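Local coordinates for ABC-type branched-chain amino acid transport systems periplasmic component-like protein (Thermomonospora curvata, PDB 4N03) that probably binds fatty acids as the substrate-binding component of an ABC transporter, and holds a palmitic acid in this crystal structure, at residues V112-K116 with T133-G137; E120-T126 with S138-Q142. All blocks are in the same frame, centred on the assembly; numbering follows the deposited sequence. Where two conformers were deposited one is given.

Interaction 1 (V112-K116 with T133-G137)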
ATOM      1  N   VAL A 112      -4.666  11.032  -2.232  1.00 10.89           N
ATOM      2  CA  VAL A 112      -6.048  10.617  -2.336  1.00 10.87           C
ATOM      3  C   VAL A 112      -6.927  11.471  -1.365  1.00 10.85           C
ATOM      4  O   VAL A 112      -8.024  11.834  -1.758  1.00 11.73           O
ATOM      5  CB  VAL A 112      -6.235   9.122  -2.061  1.00  9.99           C
ATOM      6  CG1 VAL A 112      -7.677   8.723  -2.310  1.00 11.56           C
ATOM      7  CG2 VAL A 112      -5.369   8.292  -2.962  1.00 10.84           C
ATOM      8  N   SER A 113      -6.427  11.813  -0.193  1.00 11.12           N
ATOM      9  CA  SER A 113      -7.196  12.689   0.735  1.00 12.96           C
ATOM     10  C   SER A 113      -7.576  13.968   0.056  1.00 12.27           C
ATOM     11  O   SER A 113      -8.698  14.472   0.291  1.00 13.85           O
ATOM     12  CB  SER A 113      -6.393  12.990   2.025  1.00 13.84           C
ATOM     13  OG  SER A 113      -6.487  11.879   2.826  1.00 16.81           O
ATOM     14  N   ALA A 114      -6.682  14.533  -0.756  1.00 12.29           N
ATOM     15  CA  ALA A 114      -6.931  15.827  -1.371  1.00 13.53           C
ATOM     16  C   ALA A 114      -8.076  15.786  -2.370  1.00 13.31           C
ATOM     17  O   ALA A 114      -8.659  16.822  -2.682  1.00 16.09           O
ATOM     18  CB  ALA A 114      -5.689  16.364  -2.022  1.00 14.18           C
ATOM     19  N   VAL A 115      -8.399  14.605  -2.883  1.00 12.07           N
ATOM     20  CA  VAL A 115      -9.461  14.460  -3.890  1.00 12.16           C
ATOM     21  C   VAL A 115     -10.619  13.612  -3.397  1.00 11.54           C
ATOM     22  O   VAL A 115     -11.517  13.304  -4.135  1.00 12.24           O
ATOM     23  CB  VAL A 115      -8.930  13.909  -5.233  1.00 13.69           C
ATOM     24  CG1 VAL A 115      -8.015  14.913  -5.884  1.00 16.20           C
ATOM     25  CG2 VAL A 115      -8.255  12.589  -5.069  1.00 13.49           C
ATOM     26  N   LYS A 116     -10.662  13.360  -2.082  1.00 12.39           N
ATOM     27  CA  LYS A 116     -11.693  12.505  -1.503  0.60 14.22           C
ATOM     28  C   LYS A 116     -13.101  13.060  -1.779  1.00 12.17           C
ATOM     29  O   LYS A 116     -14.019  12.342  -2.128  1.00 12.50           O
ATOM     30  CB  LYS A 116     -11.382  12.254  -0.037  0.60 17.17           C
ATOM     31  CG  LYS A 116     -12.244  11.237   0.611  0.60 18.15           C
ATOM     32  CD  LYS A 116     -11.762  11.010   2.035  0.60 20.45           C
ATOM     33  CE  LYS A 116     -12.649  10.001   2.722  0.60 20.15           C
ATOM     34  NZ  LYS A 116     -13.924  10.655   3.118  0.60 16.27           N
ATOM     35  N   THR A 133      -6.324   5.446   7.650  1.00  9.40           N
ATOM     36  CA  THR A 133      -7.718   5.395   8.054  1.00  9.44           C
ATOM     37  C   THR A 133      -8.488   6.601   7.529  1.00  8.79           C
ATOM     38  O   THR A 133      -9.720   6.544   7.456  1.00  9.08           O
ATOM     39  CB  THR A 133      -7.830   5.346   9.576  1.00  9.47           C
ATOM     40  OG1 THR A 133      -7.086   6.431  10.144  1.00  9.53           O
ATOM     41  CG2 THR A 133      -7.268   4.055  10.092  1.00  8.90           C
ATOM     42  N   ALA A 134      -7.789   7.650   7.098  1.00  8.73           N
ATOM     43  CA  ALA A 134      -8.465   8.784   6.539  1.00  9.83           C
ATOM     44  C   ALA A 134      -9.199   8.469   5.253  1.00  8.94           C
ATOM     45  O   ALA A 134     -10.003   9.255   4.798  1.00 11.38           O
ATOM     46  CB  ALA A 134      -7.505   9.943   6.380  1.00 11.30           C
ATOM     47  N   LEU A 135      -8.906   7.314   4.628  1.00  9.25           N
ATOM     48  CA  LEU A 135      -9.559   6.870   3.405  1.00  9.59           C
ATOM     49  C   LEU A 135     -10.661   5.851   3.625  1.00  9.96           C
ATOM     50  O   LEU A 135     -11.323   5.485   2.662  1.00 10.85           O
ATOM     51  CB  LEU A 135      -8.528   6.383   2.385  1.00  9.67           C
ATOM     52  CG  LEU A 135      -7.527   7.458   1.963  1.00 10.72           C
ATOM     53  CD1 LEU A 135      -6.453   6.876   1.086  1.00 11.66           C
ATOM     54  CD2 LEU A 135      -8.192   8.677   1.303  1.00 12.63           C
ATOM     55  N   LEU A 136     -10.858   5.396   4.870  1.00  9.65           N
ATOM     56  CA  LEU A 136     -12.028   4.616   5.204  1.00  9.77           C
ATOM     57  C   LEU A 136     -13.257   5.505   5.201  1.00  9.85           C
ATOM     58  O   LEU A 136     -13.152   6.744   5.262  1.00 11.24           O
ATOM     59  CB  LEU A 136     -11.872   3.940   6.571  1.00  9.76           C
ATOM     60  CG  LEU A 136     -10.781   2.866   6.657  1.00  9.93           C
ATOM     61  CD1 LEU A 136     -10.757   2.360   8.095  1.00 11.64           C
ATOM     62  CD2 LEU A 136     -11.043   1.711   5.688  1.00 10.64           C
ATOM     63  N   GLY A 137     -14.415   4.883   5.127  1.00 10.13           N
ATOM     64  CA  GLY A 137     -15.684   5.613   5.204  1.00 11.35           C
ATOM     65  C   GLY A 137     -16.204   6.125   3.903  1.00 11.34           C
ATOM     66  O   GLY A 137     -17.167   6.889   3.859  1.00 13.57           O
TER
HETATM   67  O   HOH W   1      -9.087  12.038   3.993  1.00 19.89           O
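Lys116 lays the end of its aliphatic chain against a flat group, the peptide carbonyl of Ala134, since neither segment brings in a ring or a side-chain amide; CE lies 3.4 Å from Ala134 O. In this conformer, one of two deposited, the lysine is extended through its first three torsions (chi1 -171°), which carries CD and CE out from the helix to Ala134 O; the bend comes only at chi4. Ala134 O also accepts from a water at 3.0 Å, and that water hydrogen-bonds to Ser113 OG at 2.9 Å, so that one water bridges a side chain of the helix to a carbonyl of the loop. Helix 109-122 is the connection of a beta-alpha-beta crossover, leading from strand 103-107 to its parallel neighbour 126-129 in one lobe of a periplasmic binding protein, and 133-137 belongs to the loop that follows the second strand. Leu135 pushes its branched end against the helix. Its side chain crosses that of Val112 at about a right angle, with CD2 3.6 Å from Val112 CG1 and 3.9 Å from Ser113 N. Were an alanine here, both methyls would be gone, and Val112 would probably be left with a gap where the loop now packs on it. Val112 also touches Phe106 of strand 103-107.

Interaction 2 (E120-T126 with S138-Q142)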
ATOM      1  N   GLU A 120     -16.009  11.259  -4.111  1.00 12.21           N
ATOM      2  CA  GLU A 120     -17.355  10.947  -3.634  1.00 13.26           C
ATOM      3  C   GLU A 120     -18.424  11.535  -4.585  1.00 13.66           C
ATOM      4  O   GLU A 120     -19.393  10.857  -4.958  1.00 15.27           O
ATOM      5  CB  GLU A 120     -17.558  11.475  -2.225  1.00 14.82           C
ATOM      6  CG  GLU A 120     -18.865  11.016  -1.598  1.00 20.16           C
ATOM      7  CD  GLU A 120     -18.777   9.541  -1.101  1.00 24.14           C
ATOM      8  OE1 GLU A 120     -17.666   9.098  -0.679  1.00 37.39           O
ATOM      9  OE2 GLU A 120     -19.794   8.841  -1.113  1.00 40.26           O
ATOM     10  N   SER A 121     -18.207  12.782  -4.998  1.00 12.54           N
ATOM     11  CA  SER A 121     -19.149  13.451  -5.869  0.60 15.54           C
ATOM     12  C   SER A 121     -19.234  12.775  -7.218  1.00 13.65           C
ATOM     13  O   SER A 121     -20.291  12.637  -7.816  1.00 15.69           O
ATOM     14  CB  SER A 121     -18.741  14.912  -6.035  0.60 17.20           C
ATOM     15  OG  SER A 121     -19.669  15.600  -6.855  0.60 19.76           O
ATOM     16  N   ASP A 122     -18.086  12.331  -7.705  1.00 13.11           N
ATOM     17  CA  ASP A 122     -17.942  11.704  -9.029  1.00 12.85           C
ATOM     18  C   ASP A 122     -18.320  10.224  -9.016  1.00 13.37           C
ATOM     19  O   ASP A 122     -18.457   9.608 -10.066  1.00 14.14           O
ATOM     20  CB  ASP A 122     -16.512  11.873  -9.536  1.00 12.95           C
ATOM     21  CG  ASP A 122     -16.182  13.282  -9.930  1.00 15.07           C
ATOM     22  OD1 ASP A 122     -17.113  14.088 -10.205  1.00 18.84           O
ATOM     23  OD2 ASP A 122     -14.992  13.576 -10.012  1.00 16.28           O
ATOM     24  N   LYS A 123     -18.485   9.624  -7.846  1.00 12.22           N
ATOM     25  CA  LYS A 123     -18.707   8.188  -7.684  1.00 12.25           C
ATOM     26  C   LYS A 123     -17.564   7.373  -8.306  1.00 12.24           C
ATOM     27  O   LYS A 123     -17.775   6.321  -8.913  1.00 13.06           O
ATOM     28  CB  LYS A 123     -20.067   7.768  -8.254  1.00 15.35           C
ATOM     29  CG  LYS A 123     -21.239   8.491  -7.591  1.00 18.12           C
ATOM     30  CD  LYS A 123     -22.571   8.039  -8.156  1.00 24.36           C
ATOM     31  CE  LYS A 123     -23.747   8.336  -7.241  1.00 31.51           C
ATOM     32  NZ  LYS A 123     -23.824   9.709  -6.672  1.00 36.65           N
HETATM   33  N   MSE A 124     -16.342   7.826  -8.095  1.00 11.49           N
HETATM   34  CA  MSE A 124     -15.158   7.250  -8.760  1.00 11.45           C
HETATM   35  C   MSE A 124     -14.602   6.124  -7.938  1.00 11.01           C
HETATM   36  O   MSE A 124     -13.999   6.358  -6.898  1.00 11.89           O
HETATM   37  CB  MSE A 124     -14.106   8.361  -8.889  1.00 11.94           C
HETATM   38  CG  MSE A 124     -12.835   7.903  -9.655  1.00 12.01           C
HETATM   39 SE   MSE A 124     -13.158   7.636 -11.543  0.65 12.30          SE
HETATM   40  CE  MSE A 124     -12.784   9.524 -12.036  1.00 15.58           C
ATOM     41  N   PHE A 125     -14.734   4.884  -8.428  1.00 10.86           N
ATOM     42  CA  PHE A 125     -14.114   3.770  -7.748  1.00 10.68           C
ATOM     43  C   PHE A 125     -12.631   3.924  -7.779  1.00 10.35           C
ATOM     44  O   PHE A 125     -12.046   4.011  -8.872  1.00 11.15           O
ATOM     45  CB  PHE A 125     -14.557   2.438  -8.409  1.00 10.94           C
ATOM     46  CG  PHE A 125     -13.986   1.194  -7.800  1.00 11.18           C
ATOM     47  CD1 PHE A 125     -13.711   1.094  -6.442  1.00 11.83           C
ATOM     48  CD2 PHE A 125     -13.710   0.081  -8.609  1.00 12.14           C
ATOM     49  CE1 PHE A 125     -13.184  -0.060  -5.905  1.00 12.31           C
ATOM     50  CE2 PHE A 125     -13.223  -1.073  -8.031  1.00 13.38           C
ATOM     51  CZ  PHE A 125     -12.926  -1.150  -6.706  1.00 13.14           C
ATOM     52  N   THR A 126     -11.979   3.989  -6.632  1.00  9.84           N
ATOM     53  CA  THR A 126     -10.589   4.284  -6.462  1.00  9.54           C
ATOM     54  C   THR A 126      -9.963   3.236  -5.581  1.00 10.52           C
ATOM     55  O   THR A 126     -10.483   3.003  -4.477  1.00 10.93           O
ATOM     56  CB  THR A 126     -10.440   5.697  -5.870  1.00 10.58           C
ATOM     57  OG1 THR A 126     -11.078   6.657  -6.695  1.00 11.20           O
ATOM     58  CG2 THR A 126      -9.017   6.069  -5.726  1.00 11.34           C
ATOM     59  N   SER A 138     -15.613   5.702   2.793  1.00 12.26           N
ATOM     60  CA  SER A 138     -16.138   6.089   1.472  1.00 15.61           C
ATOM     61  C   SER A 138     -16.515   4.881   0.678  1.00 13.30           C
ATOM     62  O   SER A 138     -15.651   4.021   0.408  1.00 13.96           O
ATOM     63  CB  SER A 138     -15.112   6.822   0.650  1.00 18.44           C
ATOM     64  OG  SER A 138     -15.678   6.929  -0.684  1.00 21.63           O
ATOM     65  N   LYS A 139     -17.753   4.788   0.206  1.00 14.87           N
ATOM     66  CA  LYS A 139     -18.194   3.657  -0.606  0.60 13.85           C
ATOM     67  C   LYS A 139     -17.265   3.467  -1.803  1.00 11.80           C
ATOM     68  O   LYS A 139     -17.078   2.337  -2.221  1.00 13.51           O
ATOM     69  CB  LYS A 139     -19.656   3.841  -1.112  0.60 17.60           C
ATOM     70  CG  LYS A 139     -20.305   2.594  -1.732  0.60 16.56           C
ATOM     71  CD  LYS A 139     -21.702   2.846  -2.326  0.60 15.13           C
ATOM     72  CE  LYS A 139     -22.162   1.646  -3.154  0.60 17.29           C
ATOM     73  NZ  LYS A 139     -23.530   1.850  -3.703  0.60 18.59           N
ATOM     74  N   TYR A 140     -16.777   4.573  -2.336  1.00 11.12           N
ATOM     75  CA  TYR A 140     -16.061   4.537  -3.608  1.00 10.34           C
ATOM     76  C   TYR A 140     -14.590   4.269  -3.481  1.00 10.64           C
ATOM     77  O   TYR A 140     -13.931   4.016  -4.515  1.00 12.38           O
ATOM     78  CB  TYR A 140     -16.326   5.825  -4.374  1.00 12.57           C
ATOM     79  CG  TYR A 140     -17.762   5.968  -4.667  1.00 13.34           C
ATOM     80  CD1 TYR A 140     -18.338   5.229  -5.665  1.00 16.77           C
ATOM     81  CD2 TYR A 140     -18.590   6.763  -3.889  1.00 15.53           C
ATOM     82  CE1 TYR A 140     -19.672   5.290  -5.944  1.00 21.50           C
ATOM     83  CE2 TYR A 140     -19.985   6.789  -4.160  1.00 17.81           C
ATOM     84  CZ  TYR A 140     -20.479   6.012  -5.191  1.00 20.10           C
ATOM     85  OH  TYR A 140     -21.818   6.015  -5.549  1.00 29.49           O
ATOM     86  N   ILE A 141     -14.027   4.279  -2.279  1.00 10.05           N
ATOM     87  CA  ILE A 141     -12.600   4.055  -2.078  1.00 10.08           C
ATOM     88  C   ILE A 141     -12.397   2.731  -1.412  1.00  9.87           C
ATOM     89  O   ILE A 141     -12.949   2.508  -0.331  1.00 10.39           O
ATOM     90  CB  ILE A 141     -11.944   5.176  -1.272  1.00 10.98           C
ATOM     91  CG1 ILE A 141     -12.160   6.525  -1.958  1.00 11.54           C
ATOM     92  CG2 ILE A 141     -10.472   4.850  -1.083  1.00 11.05           C
ATOM     93  CD1 ILE A 141     -11.667   7.715  -1.150  1.00 12.66           C
ATOM     94  N   GLN A 142     -11.683   1.804  -2.050  1.00 10.36           N
ATOM     95  CA  GLN A 142     -11.319   0.560  -1.379  1.00  9.84           C
ATOM     96  C   GLN A 142      -9.944   0.642  -0.808  1.00  9.57           C
ATOM     97  O   GLN A 142      -8.953   0.567  -1.554  1.00 10.82           O
ATOM     98  CB  GLN A 142     -11.376  -0.611  -2.353  1.00 10.08           C
ATOM     99  CG  GLN A 142     -10.972  -1.930  -1.700  1.00 10.65           C
ATOM    100  CD  GLN A 142     -11.979  -2.269  -0.595  1.00 10.66           C
ATOM    101  OE1 GLN A 142     -13.163  -2.414  -0.874  1.00 12.91           O
ATOM    102  NE2 GLN A 142     -11.511  -2.420   0.623  1.00 10.59           N
TER
HETATM  103  O   HOH W   2     -19.383   6.754   0.490  1.00 57.49           O
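Tyr140 lies side by side with Lys123, both side chains pointing the same way, and its ring takes Lys123 CA squarely over the centre of one face: a CH-pi contact 3.5 Å from CA to the ring centroid, 12° off the normal. Further out, Lys123 CG passes 3.3 Å from Tyr140 OH. The opposite face carries Lys139 CB, offset toward the rim. Glu120 comes to the ring edge at about a right angle, its carboxylate plane turned 67° from the ring, with OE2 3.7 Å from Tyr140 CD2. A bend at chi2 curls this glutamate back to the loop, where Ser138 OG donates to OE1 at 2.9 Å, on the syn side and 23° out of the carboxylate plane. The same hydroxyl accepts from Tyr140 N, forming an ST turn inside the type I turn from Ser138 to Ile141, while a water joins Glu120 OE2 to Lys139 N. Phe125 presents its ring edge to Tyr140 O, which lies in the ring plane 3.5 Å from CD1; its ring also meets that of His343. Tyr140 O is chiefly occupied by Thr126 N, at 2.9 Å, and Thr126 O in turn accepts from Gln142 N at 3.0 Å. Thr126 and Ile141 thus form a single parallel bridge on strand 126-129, the outermost strand of its sheet, just after the Schellman motif at Lys123 ends helix 109-122: the closing half of a beta-alpha-beta crossover, with the returning loop bridged to the first residue of the edge strand.

How the interactions relate
Both interactions use helix 109-122 and the one loop that follows strand 126-129, with centres 10 Å apart: the loop meets the first half of the helix in interaction 1, then its C-terminal end and the strand entrance in interaction 2. Ile141 joins them. Its CD1 packs 4.0 Å from Lys116 CG and 4.3 Å from Val112 CG1, while its CG2 lies 3.9 Å from Leu135 O. Interaction 1 is the nearer to the bound palmitic acid, about 7 Å from the Leu135 side chain; Gln142 of interaction 2 is about 10 Å from the ligand, and its OE1 is hydrogen-bonded to His343.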